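Local coordinates for dihydrodipicolinate reductase N-terminus domain-containing protein (Mycobacterium smegmatis, PDB 6IAQ) that acts as an amine dehydrogenase, probably using NADP(H) for the reductive amination of ketones to amines, at residues T143-M148 / G164-N169; E176-Q181 / S237-I242; A210-T215 / P264-E269; E284-I287 / L293-S296. One frame throughout, in Å; residues are numbered along the deposited sequence.

Contact 1: T143-M148 / G164-N169; sequences TFWVNM and GKASWN
Flanked by Ala166 and Trp168, the two strand residues that meet Trp145, Ser167 turns to the far side of strand 158-169, where its OG is gripped by two groups, the hydroxyl of Tyr275 and the guanidinium of Arg273. The contact with the helix, by contrast, is wholly apolar. Ala166 sets its CB 3.5 Å from CZ2 of Trp145, and the same methyl lies 3.6 Å from the indole NE1. Farther along the indole, CH2 of Trp145 approaches CD1 of Trp168 at 4.0 Å; CD1 sits at the edge of the Trp145 ring, and the two side chains run at about a right angle to each other. Here helix 141-153 covers one face of the mixed sheet of the C-terminal domain. Within it, the bond from Met148 N to Thr143 O, 2.9 Å long, marks a wider pi-type turn around Trp145. With its CG anti to the carbonyl carbon (chi1 -62°), the indole extends to the sheet, meeting Phe268 of strand 265-273 edge-to-face, as it does Tyr140 just ahead of the helix. Its side chain comes within about 6 Å of NADP (nearest atoms), without touching it. On another side of the helix, Met148 packs on Leu151 of the second subunit.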
loop_
_atom_site.group_PDB
_atom_site.type_symbol
_atom_site.label_atom_id
_atom_site.label_comp_id
_atom_site.label_asym_id
_atom_site.label_seq_id
_atom_site.Cartn_x
_atom_site.Cartn_y
_atom_site.Cartn_z
ATOM N N THR A 143 4.353 -1.795 -6.984
ATOM C CA THR A 143 3.975 -1.109 -5.728
ATOM C C THR A 143 3.756 0.386 -5.975
ATOM O O THR A 143 2.663 0.889 -5.646
ATOM C CB THR A 143 5.008 -1.350 -4.634
ATOM O OG1 THR A 143 5.111 -2.736 -4.395
ATOM C CG2 THR A 143 4.634 -0.655 -3.352
ATOM N N PHE A 144 4.736 1.104 -6.530
ATOM C CA PHE A 144 4.808 2.589 -6.388
ATOM C C PHE A 144 3.839 3.307 -7.316
ATOM O O PHE A 144 3.484 4.444 -6.988
ATOM C CB PHE A 144 6.250 3.056 -6.552
ATOM C CG PHE A 144 7.119 2.585 -5.415
ATOM C CD1 PHE A 144 7.045 3.191 -4.169
ATOM C CD2 PHE A 144 7.948 1.484 -5.571
ATOM C CE1 PHE A 144 7.839 2.734 -3.125
ATOM C CE2 PHE A 144 8.710 1.010 -4.521
ATOM C CZ PHE A 144 8.645 1.624 -3.285
ATOM N N TRP A 145 3.390 2.677 -8.408
ATOM C CA TRP A 145 2.460 3.336 -9.357
ATOM C C TRP A 145 1.109 2.610 -9.411
ATOM O O TRP A 145 0.174 3.221 -9.954
ATOM C CB TRP A 145 3.068 3.500 -10.755
ATOM C CG TRP A 145 4.289 4.354 -10.819
ATOM C CD1 TRP A 145 4.726 5.244 -9.879
ATOM C CD2 TRP A 145 5.225 4.426 -11.903
ATOM N NE1 TRP A 145 5.870 5.866 -10.304
ATOM C CE2 TRP A 145 6.220 5.363 -11.532
ATOM C CE3 TRP A 145 5.371 3.733 -13.112
ATOM C CZ2 TRP A 145 7.335 5.627 -12.331
ATOM C CZ3 TRP A 145 6.444 4.037 -13.932
ATOM C CH2 TRP A 145 7.424 4.958 -13.539
ATOM N N VAL A 146 0.993 1.388 -8.895
ATOM C CA VAL A 146 -0.279 0.623 -8.993
ATOM C C VAL A 146 -0.810 0.248 -7.608
ATOM O O VAL A 146 -1.794 0.887 -7.183
ATOM C CB VAL A 146 -0.131 -0.603 -9.908
ATOM C CG1 VAL A 146 -1.432 -1.389 -9.983
ATOM C CG2 VAL A 146 0.389 -0.223 -11.291
ATOM N N ASN A 147 -0.235 -0.748 -6.927
ATOM C CA ASN A 147 -0.850 -1.353 -5.725
ATOM C C ASN A 147 -0.908 -0.349 -4.533
ATOM O O ASN A 147 -1.930 -0.357 -3.793
ATOM C CB ASN A 147 -0.170 -2.661 -5.345
ATOM C CG ASN A 147 -0.590 -3.803 -6.277
ATOM O OD1 ASN A 147 -1.748 -4.167 -6.301
ATOM N ND2 ASN A 147 0.306 -4.351 -7.085
ATOM N N MET A 148 0.131 0.460 -4.312
ATOM C CA MET A 148 0.133 1.439 -3.196
ATOM C C MET A 148 -0.838 2.580 -3.521
ATOM O O MET A 148 -1.447 3.150 -2.580
ATOM C CB MET A 148 1.527 2.046 -2.970
ATOM C CG MET A 148 1.584 2.814 -1.644
ATOM S SD MET A 148 3.276 3.267 -1.278
ATOM C CE MET A 148 3.774 1.748 -0.479
ATOM N N GLY A 164 -0.491 11.510 -10.538
ATOM C CA GLY A 164 0.861 11.026 -10.236
ATOM C C GLY A 164 1.906 11.807 -10.992
ATOM O O GLY A 164 1.656 12.232 -12.147
ATOM N N LYS A 165 3.059 11.963 -10.360
ATOM C CA LYS A 165 4.238 12.631 -10.928
ATOM C C LYS A 165 5.439 11.776 -10.554
ATOM O O LYS A 165 5.597 11.471 -9.355
ATOM C CB LYS A 165 4.377 14.073 -10.423
ATOM C CG LYS A 165 5.424 14.877 -11.173
ATOM C CD LYS A 165 5.496 16.360 -10.836
ATOM C CE LYS A 165 5.996 16.625 -9.433
ATOM N NZ LYS A 165 6.810 17.866 -9.348
ATOM N N ALA A 166 6.226 11.373 -11.557
ATOM C CA ALA A 166 7.362 10.456 -11.372
ATOM C C ALA A 166 8.539 10.917 -12.217
ATOM O O ALA A 166 8.352 11.441 -13.346
ATOM C CB ALA A 166 6.930 9.043 -11.693
ATOM N N SER A 167 9.726 10.703 -11.666
ATOM C CA SER A 167 11.016 10.976 -12.323
ATOM C C SER A 167 11.924 9.764 -12.090
ATOM O O SER A 167 12.058 9.343 -10.951
ATOM C CB SER A 167 11.624 12.262 -11.792
ATOM O OG SER A 167 12.845 12.563 -12.452
ATOM N N TRP A 168 12.543 9.257 -13.151
ATOM C CA TRP A 168 13.650 8.282 -13.028
ATOM C C TRP A 168 14.800 8.670 -13.961
ATOM O O TRP A 168 14.592 9.438 -14.904
ATOM C CB TRP A 168 13.159 6.846 -13.216
ATOM C CG TRP A 168 12.340 6.607 -14.436
ATOM C CD1 TRP A 168 10.983 6.580 -14.501
ATOM C CD2 TRP A 168 12.821 6.312 -15.766
ATOM N NE1 TRP A 168 10.574 6.285 -15.783
ATOM C CE2 TRP A 168 11.684 6.133 -16.578
ATOM C CE3 TRP A 168 14.091 6.163 -16.340
ATOM C CZ2 TRP A 168 11.781 5.789 -17.921
ATOM C CZ3 TRP A 168 14.189 5.852 -17.673
ATOM C CH2 TRP A 168 13.047 5.660 -18.440
ATOM N N ASN A 169 15.977 8.168 -13.616
ATOM C CA ASN A 169 17.286 8.473 -14.230
ATOM C C ASN A 169 17.655 7.361 -15.230
ATOM O O ASN A 169 17.925 6.245 -14.797
ATOM C CB ASN A 169 18.346 8.617 -13.154
ATOM C CG ASN A 169 19.674 9.088 -13.673
ATOM O OD1 ASN A 169 19.813 9.400 -14.853
ATOM N ND2 ASN A 169 20.653 9.163 -12.797
#

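Contact 2: E176-Q181 / S237-I242. With NAP (NADP nicotinamide-adenine-dinucleotide phosphate), chain F.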
loop_
_atom_site.group_PDB
_atom_site.type_symbol
_atom_site.label_atom_id
_atom_site.label_comp_id
_atom_site.label_asym_id
_atom_site.label_seq_id
_atom_site.Cartn_x
_atom_site.Cartn_y
_atom_site.Cartn_z
ATOM N N GLU A 176 19.412 -0.561 -23.459
ATOM C CA GLU A 176 18.095 -0.832 -24.091
ATOM C C GLU A 176 17.183 0.360 -23.760
ATOM O O GLU A 176 16.517 0.872 -24.665
ATOM C CB GLU A 176 17.506 -2.163 -23.613
ATOM C CG GLU A 176 16.066 -2.383 -24.061
ATOM C CD GLU A 176 15.883 -2.660 -25.545
ATOM O OE1 GLU A 176 16.848 -3.106 -26.161
ATOM O OE2 GLU A 176 14.811 -2.384 -26.082
ATOM N N LEU A 177 17.122 0.763 -22.497
ATOM C CA LEU A 177 16.159 1.807 -22.044
ATOM C C LEU A 177 16.663 3.190 -22.484
ATOM O O LEU A 177 15.853 3.960 -22.977
ATOM C CB LEU A 177 15.976 1.704 -20.527
ATOM C CG LEU A 177 14.938 2.636 -19.908
ATOM C CD1 LEU A 177 13.634 2.635 -20.677
ATOM C CD2 LEU A 177 14.713 2.280 -18.454
ATOM N N ALA A 178 17.966 3.441 -22.386
ATOM C CA ALA A 178 18.611 4.732 -22.761
ATOM C C ALA A 178 18.344 5.005 -24.241
ATOM O O ALA A 178 17.893 6.101 -24.587
ATOM C CB ALA A 178 20.086 4.719 -22.427
ATOM N N THR A 179 18.511 4.001 -25.089
ATOM C CA THR A 179 18.244 4.129 -26.543
ATOM C C THR A 179 16.750 4.353 -26.776
ATOM O O THR A 179 16.406 5.188 -27.600
ATOM C CB THR A 179 18.768 2.907 -27.307
ATOM O OG1 THR A 179 20.160 2.846 -27.020
ATOM C CG2 THR A 179 18.514 2.999 -28.792
ATOM N N ALA A 180 15.872 3.644 -26.077
ATOM C CA ALA A 180 14.415 3.811 -26.246
ATOM C C ALA A 180 13.945 5.193 -25.744
ATOM O O ALA A 180 12.885 5.655 -26.164
ATOM C CB ALA A 180 13.694 2.688 -25.568
ATOM N N GLN A 181 14.697 5.812 -24.851
ATOM C CA GLN A 181 14.402 7.170 -24.306
ATOM C C GLN A 181 14.984 8.246 -25.234
ATOM O O GLN A 181 14.843 9.422 -24.907
ATOM C CB GLN A 181 14.943 7.300 -22.878
ATOM C CG GLN A 181 14.181 6.479 -21.859
ATOM C CD GLN A 181 12.701 6.791 -21.840
ATOM O OE1 GLN A 181 11.876 5.957 -22.201
ATOM N NE2 GLN A 181 12.354 8.005 -21.426
ATOM N N SER A 237 26.113 10.654 -20.548
ATOM C CA SER A 237 25.267 9.477 -20.221
ATOM C C SER A 237 26.196 8.306 -19.963
ATOM O O SER A 237 26.842 7.837 -20.922
ATOM C CB SER A 237 24.298 9.147 -21.314
ATOM O OG SER A 237 23.668 7.901 -21.052
ATOM N N GLU A 238 26.286 7.863 -18.715
ATOM C CA GLU A 238 27.027 6.629 -18.353
ATOM C C GLU A 238 26.342 5.424 -19.011
ATOM O O GLU A 238 27.050 4.453 -19.345
ATOM C CB GLU A 238 27.169 6.503 -16.836
ATOM C CG GLU A 238 28.125 7.525 -16.249
ATOM C CD GLU A 238 29.472 7.616 -16.951
ATOM O OE1 GLU A 238 29.897 8.753 -17.266
ATOM O OE2 GLU A 238 30.096 6.557 -17.195
ATOM N N ALA A 239 25.027 5.445 -19.215
ATOM C CA ALA A 239 24.318 4.270 -19.778
ATOM C C ALA A 239 24.807 4.005 -21.213
ATOM O O ALA A 239 24.925 2.827 -21.578
ATOM C CB ALA A 239 22.826 4.462 -19.732
ATOM N N LEU A 240 25.043 5.052 -22.011
ATOM C CA LEU A 240 25.471 4.897 -23.427
ATOM C C LEU A 240 26.963 5.202 -23.615
ATOM O O LEU A 240 27.476 4.926 -24.693
ATOM C CB LEU A 240 24.566 5.767 -24.304
ATOM C CG LEU A 240 23.130 5.251 -24.428
ATOM C CD1 LEU A 240 22.258 6.209 -25.204
ATOM C CD2 LEU A 240 23.088 3.878 -25.062
ATOM N N GLY A 241 27.655 5.671 -22.585
ATOM C CA GLY A 241 29.047 6.142 -22.669
ATOM C C GLY A 241 29.209 7.202 -23.739
ATOM O O GLY A 241 30.164 7.097 -24.501
ATOM N N ILE A 242 28.312 8.195 -23.795
ATOM C CA ILE A 242 28.383 9.297 -24.797
ATOM C C ILE A 242 28.345 10.644 -24.079
ATOM O O ILE A 242 27.682 10.756 -23.027
ATOM C CB ILE A 242 27.282 9.192 -25.865
ATOM C CG1 ILE A 242 25.878 9.344 -25.269
ATOM C CG2 ILE A 242 27.433 7.902 -26.661
ATOM C CD1 ILE A 242 24.760 9.349 -26.290
HETATM P PA NAP F . 20.152 -3.468 -20.561
HETATM O O1A NAP F . 21.233 -3.292 -19.602
HETATM O O2A NAP F . 20.195 -2.923 -22.019
HETATM O O5B NAP F . 19.857 -5.073 -20.616
HETATM C C5B NAP F . 19.077 -5.687 -21.651
HETATM C C4B NAP F . 19.583 -7.110 -21.840
HETATM O O4B NAP F . 18.807 -7.813 -22.807
HETATM C C3B NAP F . 21.059 -7.222 -22.311
HETATM O O3B NAP F . 21.665 -8.147 -21.376
HETATM C C2B NAP F . 21.027 -7.862 -23.696
HETATM O O2B NAP F . 22.074 -8.832 -23.918
HETATM C C1B NAP F . 19.755 -8.641 -23.555
HETATM N N9A NAP F . 19.058 -9.028 -24.779
HETATM C C8A NAP F . 18.567 -8.254 -25.768
HETATM N N7A NAP F . 17.926 -9.041 -26.640
HETATM C C5A NAP F . 17.946 -10.302 -26.147
HETATM C C6A NAP F . 17.436 -11.642 -26.532
HETATM N N6A NAP F . 16.744 -11.815 -27.650
HETATM N N1A NAP F . 17.697 -12.678 -25.736
HETATM C C2A NAP F . 18.383 -12.574 -24.579
HETATM N N3A NAP F . 18.886 -11.397 -24.142
HETATM C C4A NAP F . 18.702 -10.292 -24.920
HETATM O O3 NAP F . 18.731 -2.874 -19.985
HETATM P PN NAP F . 18.213 -2.980 -18.413
HETATM O O1N NAP F . 18.442 -1.717 -17.642
HETATM O O2N NAP F . 18.667 -4.255 -17.795
HETATM O O5D NAP F . 16.683 -3.045 -18.872
HETATM C C5D NAP F . 16.051 -4.146 -19.536
HETATM C C4D NAP F . 14.586 -3.946 -19.806
HETATM O O4D NAP F . 13.901 -3.876 -18.512
HETATM C C3D NAP F . 14.334 -2.690 -20.591
HETATM O O3D NAP F . 13.352 -2.861 -21.596
HETATM C C2D NAP F . 13.832 -1.716 -19.517
HETATM O O2D NAP F . 13.024 -0.698 -20.124
HETATM C C1D NAP F . 13.110 -2.690 -18.541
HETATM N N1N NAP F . 13.017 -2.136 -17.179
HETATM C C2N NAP F . 11.832 -2.132 -16.599
HETATM C C3N NAP F . 11.691 -1.562 -15.342
HETATM C C7N NAP F . 10.363 -1.581 -14.617
HETATM O O7N NAP F . 10.304 -0.913 -13.586
HETATM N N7N NAP F . 9.329 -2.319 -15.059
HETATM C C4N NAP F . 12.811 -1.020 -14.712
HETATM C C5N NAP F . 14.052 -1.040 -15.342
HETATM C C6N NAP F . 14.108 -1.619 -16.585
HETATM P P2B NAP F . 23.622 -8.437 -23.922
HETATM O O1X NAP F . 24.016 -8.052 -22.525
HETATM O O2X NAP F . 24.347 -9.753 -24.196
HETATM O O3X NAP F . 23.596 -7.370 -25.021
#
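The tight beta hairpin of strands 235-237 and 242-244 presses Ala239 and Leu240, at its turn, against Ala178 and Thr179 on one side of helix 175-180. Ala178 is the centre of the meeting: its CB lies 3.7 Å from CG of Leu240 and 3.9 Å from CB of Ala239, one methyl filling the angle between two turn residues. Leu240 also reaches the next residue, its CD2 coming 3.7 Å from OG1 of Thr179, whose side chain it crosses at about a right angle. That hydroxyl is turned back beside its own backbone N (chi1 -58°) and bonds to the carbonyl of Pro175, one helical turn earlier.

The turn has hydrogen bonds of its own. A G1 beta bulge sets Gly241, with its positive phi, and Ile242 opposite the single residue Ser237, and Asp171 takes up the Ser237 hydroxyl and the backbone N-H groups of Glu238 and Ala239.

On the cofactor side of the same helix, Glu176 N donates to O2A of NADP at 2.9 Å and 158°, while CD1 of Leu177 touches O2D of the nicotinamide ribose at 3.4 Å. Gly174 N also bonds to the dinucleotide. A phosphate oxygen taking the backbone N-H of a residue in the first turn of a helix is typical of anion binding at a helix amino end.

Contact 3: A210-T215 / P264-E269; sequences ALVADT and PVFEFE
Phe266 and Val212 make the central meeting of a two-layer alpha/beta arrangement, in which helix 203-215 lies on a face of the mixed sheet. The short helical segment runs nearly antiparallel to strand 265-269, at 153°, with their axes 10.1 Å apart at closest approach, a spacing bridged mainly by the phenyl ring.

The aromatic part of the contact is a CH-pi interaction. CG2 of Val212 stands over one face of the Phe266 ring, 4.2 Å from its centroid, displaced to the CD1-CE1 side, with CD1 the closest ring atom at 3.8 Å. The ring is brought there because CG of Phe266 is anti to the carbonyl carbon (chi1 -61°), which lifts it off the strand and up to the helix.

Plain apolar contact completes the fit. Leu211 brings its CB 4.1 Å from CE2 of Phe266, on the ring side remote from CD1, and Met153, Val162 and Leu217 also pack on this phenylalanine, so the ring is buried among helix, strand and loop residues.

Polar interactions stay within the helix or leave the contact altogether. Asp214 forms salt bridges with Arg332 and Arg334 of the second subunit, tying this helix to the dimer interface. Thr215, whose OG1 is 4.4 Å from CZ of Phe266, is the polar member of the contact. Its hydroxyl donates to Leu211 O at 2.7 Å, while its backbone N reaches the same oxygen at 3.0 Å from the opposite face of the carbonyl plane.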
loop_
_atom_site.group_PDB
_atom_site.type_symbol
_atom_site.label_atom_id
_atom_site.label_comp_id
_atom_site.label_asym_id
_atom_site.label_seq_id
_atom_site.Cartn_x
_atom_site.Cartn_y
_atom_site.Cartn_z
ATOM N N ALA A 210 -4.249 -0.272 -15.554
ATOM C CA ALA A 210 -4.261 -1.145 -14.355
ATOM C C ALA A 210 -5.134 -0.506 -13.262
ATOM O O ALA A 210 -5.937 -1.245 -12.658
ATOM C CB ALA A 210 -2.858 -1.395 -13.858
ATOM N N LEU A 211 -4.962 0.793 -12.983
ATOM C CA LEU A 211 -5.705 1.460 -11.875
ATOM C C LEU A 211 -7.198 1.481 -12.215
ATOM O O LEU A 211 -8.009 1.143 -11.364
ATOM C CB LEU A 211 -5.142 2.868 -11.658
ATOM C CG LEU A 211 -3.791 2.935 -10.953
ATOM C CD1 LEU A 211 -3.312 4.366 -10.897
ATOM C CD2 LEU A 211 -3.865 2.341 -9.555
ATOM N N VAL A 212 -7.525 1.837 -13.448
ATOM C CA VAL A 212 -8.934 1.899 -13.942
ATOM C C VAL A 212 -9.574 0.512 -13.832
ATOM O O VAL A 212 -10.690 0.418 -13.268
ATOM C CB VAL A 212 -8.980 2.476 -15.360
ATOM C CG1 VAL A 212 -10.325 2.251 -16.038
ATOM C CG2 VAL A 212 -8.613 3.960 -15.350
ATOM N N ALA A 213 -8.898 -0.531 -14.320
ATOM C CA ALA A 213 -9.417 -1.915 -14.299
ATOM C C ALA A 213 -9.549 -2.382 -12.846
ATOM O O ALA A 213 -10.596 -2.988 -12.501
ATOM C CB ALA A 213 -8.520 -2.827 -15.099
ATOM N N ASP A 214 -8.539 -2.124 -12.007
ATOM C CA ASP A 214 -8.593 -2.547 -10.580
ATOM C C ASP A 214 -9.786 -1.868 -9.877
ATOM O O ASP A 214 -10.392 -2.474 -8.999
ATOM C CB ASP A 214 -7.286 -2.264 -9.841
ATOM C CG ASP A 214 -7.357 -2.669 -8.384
ATOM O OD1 ASP A 214 -7.291 -3.879 -8.093
ATOM O OD2 ASP A 214 -7.530 -1.769 -7.566
ATOM N N THR A 215 -10.101 -0.633 -10.228
ATOM C CA THR A 215 -11.183 0.121 -9.552
ATOM C C THR A 215 -12.541 -0.326 -10.115
ATOM O O THR A 215 -13.564 0.001 -9.502
ATOM C CB THR A 215 -10.948 1.631 -9.650
ATOM O OG1 THR A 215 -9.575 1.870 -9.288
ATOM C CG2 THR A 215 -11.875 2.405 -8.731
ATOM N N PRO A 264 -14.339 9.621 -11.629
ATOM C CA PRO A 264 -12.896 9.734 -11.381
ATOM C C PRO A 264 -12.085 9.899 -12.672
ATOM O O PRO A 264 -12.348 9.232 -13.675
ATOM C CB PRO A 264 -12.547 8.423 -10.670
ATOM C CG PRO A 264 -13.830 8.030 -9.992
ATOM C CD PRO A 264 -14.927 8.460 -10.946
ATOM N N VAL A 265 -11.126 10.811 -12.612
ATOM C CA VAL A 265 -10.123 11.076 -13.671
ATOM C C VAL A 265 -8.759 10.664 -13.128
ATOM O O VAL A 265 -8.447 10.993 -11.956
ATOM C CB VAL A 265 -10.141 12.558 -14.062
ATOM C CG1 VAL A 265 -9.037 12.887 -15.049
ATOM C CG2 VAL A 265 -11.518 12.970 -14.586
ATOM N N PHE A 266 -7.970 9.993 -13.960
ATOM C CA PHE A 266 -6.594 9.564 -13.636
ATOM C C PHE A 266 -5.625 10.298 -14.543
ATOM O O PHE A 266 -5.868 10.350 -15.778
ATOM C CB PHE A 266 -6.464 8.059 -13.816
ATOM C CG PHE A 266 -7.372 7.265 -12.929
ATOM C CD1 PHE A 266 -8.703 7.087 -13.262
ATOM C CD2 PHE A 266 -6.898 6.716 -11.754
ATOM C CE1 PHE A 266 -9.544 6.376 -12.429
ATOM C CE2 PHE A 266 -7.740 5.982 -10.938
ATOM C CZ PHE A 266 -9.056 5.792 -11.290
ATOM N N GLU A 267 -4.542 10.805 -13.965
ATOM C CA GLU A 267 -3.502 11.536 -14.725
ATOM C C GLU A 267 -2.129 11.167 -14.171
ATOM O O GLU A 267 -1.959 11.133 -12.940
ATOM C CB GLU A 267 -3.764 13.041 -14.689
ATOM C CG GLU A 267 -2.927 13.801 -15.693
ATOM C CD GLU A 267 -3.367 15.229 -15.973
ATOM O OE1 GLU A 267 -4.322 15.429 -16.750
ATOM O OE2 GLU A 267 -2.764 16.129 -15.409
ATOM N N PHE A 268 -1.173 10.908 -15.059
ATOM C CA PHE A 268 0.192 10.470 -14.671
ATOM C C PHE A 268 1.221 11.109 -15.594
ATOM O O PHE A 268 1.197 10.886 -16.815
ATOM C CB PHE A 268 0.242 8.938 -14.653
ATOM C CG PHE A 268 1.590 8.370 -14.291
ATOM C CD1 PHE A 268 2.198 8.707 -13.089
ATOM C CD2 PHE A 268 2.203 7.429 -15.096
ATOM C CE1 PHE A 268 3.426 8.173 -12.736
ATOM C CE2 PHE A 268 3.439 6.904 -14.759
ATOM C CZ PHE A 268 4.043 7.263 -13.573
ATOM N N GLU A 269 2.128 11.875 -15.008
ATOM C CA GLU A 269 3.253 12.498 -15.727
ATOM C C GLU A 269 4.536 11.791 -15.288
ATOM O O GLU A 269 4.781 11.672 -14.051
ATOM C CB GLU A 269 3.292 13.990 -15.421
ATOM C CG GLU A 269 4.509 14.689 -15.969
ATOM C CD GLU A 269 4.539 16.172 -15.647
ATOM O OE1 GLU A 269 4.381 16.516 -14.490
ATOM O OE2 GLU A 269 4.679 16.972 -16.568
#

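Contact 4: E284-I287 / L293-S296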
loop_
_atom_site.group_PDB
_atom_site.type_symbol
_atom_site.label_atom_id
_atom_site.label_comp_id
_atom_site.label_asym_id
_atom_site.label_seq_id
_atom_site.Cartn_x
_atom_site.Cartn_y
_atom_site.Cartn_z
ATOM N N GLU A 284 5.268 11.169 -6.460
ATOM C CA GLU A 284 4.357 12.107 -5.753
ATOM C C GLU A 284 2.957 11.943 -6.323
ATOM O O GLU A 284 2.783 12.123 -7.542
ATOM C CB GLU A 284 4.800 13.553 -5.889
ATOM C CG GLU A 284 6.142 13.850 -5.282
ATOM C CD GLU A 284 6.635 15.280 -5.477
ATOM O OE1 GLU A 284 6.020 16.075 -6.243
ATOM O OE2 GLU A 284 7.682 15.584 -4.931
ATOM N N TRP A 285 2.024 11.532 -5.475
ATOM C CA TRP A 285 0.624 11.279 -5.881
ATOM C C TRP A 285 -0.325 12.115 -5.017
ATOM O O TRP A 285 -0.127 12.223 -3.797
ATOM C CB TRP A 285 0.276 9.803 -5.791
ATOM C CG TRP A 285 1.014 9.001 -6.810
ATOM C CD1 TRP A 285 2.336 8.679 -6.783
ATOM C CD2 TRP A 285 0.479 8.451 -8.020
ATOM N NE1 TRP A 285 2.635 7.899 -7.870
ATOM C CE2 TRP A 285 1.538 7.785 -8.671
ATOM C CE3 TRP A 285 -0.781 8.440 -8.618
ATOM C CZ2 TRP A 285 1.373 7.122 -9.895
ATOM C CZ3 TRP A 285 -0.941 7.806 -9.829
ATOM C CH2 TRP A 285 0.124 7.147 -10.454
ATOM N N THR A 286 -1.305 12.702 -5.676
ATOM C CA THR A 286 -2.391 13.483 -5.040
ATOM C C THR A 286 -3.707 12.841 -5.444
ATOM O O THR A 286 -3.865 12.492 -6.617
ATOM C CB THR A 286 -2.333 14.943 -5.482
ATOM O OG1 THR A 286 -1.060 15.463 -5.102
ATOM C CG2 THR A 286 -3.464 15.763 -4.906
ATOM N N ILE A 287 -4.601 12.695 -4.477
ATOM C CA ILE A 287 -6.039 12.413 -4.745
ATOM C C ILE A 287 -6.841 13.649 -4.350
ATOM O O ILE A 287 -6.746 14.069 -3.187
ATOM C CB ILE A 287 -6.488 11.152 -4.013
ATOM C CG1 ILE A 287 -5.629 9.958 -4.434
ATOM C CG2 ILE A 287 -7.964 10.893 -4.254
ATOM C CD1 ILE A 287 -5.963 8.683 -3.687
ATOM N N LEU A 293 -5.861 13.732 -0.519
ATOM C CA LEU A 293 -4.803 12.830 -0.006
ATOM C C LEU A 293 -3.511 13.096 -0.757
ATOM O O LEU A 293 -3.564 13.557 -1.923
ATOM C CB LEU A 293 -5.236 11.382 -0.183
ATOM C CG LEU A 293 -6.430 10.968 0.654
ATOM C CD1 LEU A 293 -7.177 9.835 -0.020
ATOM C CD2 LEU A 293 -6.003 10.595 2.067
ATOM N N PHE A 294 -2.400 12.831 -0.078
ATOM C CA PHE A 294 -1.030 13.003 -0.624
ATOM C C PHE A 294 -0.179 11.786 -0.257
ATOM O O PHE A 294 -0.309 11.236 0.858
ATOM C CB PHE A 294 -0.410 14.285 -0.076
ATOM C CG PHE A 294 0.936 14.588 -0.677
ATOM C CD1 PHE A 294 1.048 15.004 -1.999
ATOM C CD2 PHE A 294 2.088 14.430 0.063
ATOM C CE1 PHE A 294 2.292 15.262 -2.567
ATOM C CE2 PHE A 294 3.335 14.684 -0.504
ATOM C CZ PHE A 294 3.433 15.118 -1.809
ATOM N N LEU A 295 0.701 11.400 -1.170
ATOM C CA LEU A 295 1.719 10.343 -0.941
ATOM C C LEU A 295 3.000 10.774 -1.648
ATOM O O LEU A 295 2.953 11.219 -2.808
ATOM C CB LEU A 295 1.224 8.995 -1.456
ATOM C CG LEU A 295 2.159 7.798 -1.235
ATOM C CD1 LEU A 295 1.366 6.569 -0.801
ATOM C CD2 LEU A 295 2.928 7.438 -2.494
ATOM N N SER A 296 4.111 10.665 -0.935
ATOM C CA SER A 296 5.471 10.922 -1.456
ATOM C C SER A 296 6.390 9.824 -0.921
ATOM O O SER A 296 6.188 9.368 0.233
ATOM C CB SER A 296 5.922 12.315 -1.058
ATOM O OG SER A 296 7.319 12.435 -1.113
HETATM O O HOH W 1 9.014 13.751 -3.320
#
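Ile287 and Leu293 run alongside each other in the same direction, their CD1 atoms 4.0 Å apart, on the sheet face that also carries Trp285 and Leu295. That face looks onto helix 141-153: Ile287 packs on Leu152 and Met153, Leu295 on Met148. Trp285 starts out beside Leu295, but its indole bends off to Ile149 and to the ring of Phe268, while NE1 bonds to Asn283. Strands 282-288 and 293-296 form an antiparallel beta hairpin, 293-296 being an outermost strand of the mixed sheet within this chain. In its hydrogen-bonded pairs, Trp285 N reaches Leu295 O at 2.8 Å, nearly straight at 173°, whereas Ile287 N approaches Leu293 O at 2.9 Å from 38° above the carbonyl plane. The other face bears Glu284, Thr286, Phe294 and Ser296. Here CG of Phe294 is anti to its N (chi1 -175°), which swings the ring over to the neighbouring strand; CD1 comes 3.5 Å from Trp285 O, and OG1 of Thr286 meets the ring edge in its plane, 3.8 Å from CD1. At the other end a water donates to OE2 of Glu284 at 2.8 Å and is hydrogen-bonded to Ser296 OG at 3.1 Å. The backbone of Ser296 is in turn hydrogen-bonded to the second subunit.

How the contacts relate
Contacts 1, 3 and 4 share one sheet. Strand 158-169 lies between 265-273 and 282-288, bonded to each through its backbone, and the rings of Trp145, Phe268 and Trp285 run from one contact into the next. Contacts 1 and 3 are buried helix-on-sheet meetings without a hydrogen bond between their segments; contact 4, strand against strand at the sheet's margin within this chain, is held by backbone bonds and is partly buried, with a water on its polar face. All three reach the second subunit. Contact 2 lies farther off, about 30 Å from contacts 3 and 4 between centres, partly exposed and beside NADP; Trp168 of contact 1 packs on its Leu177 and Gln181, joining cofactor site to sheet.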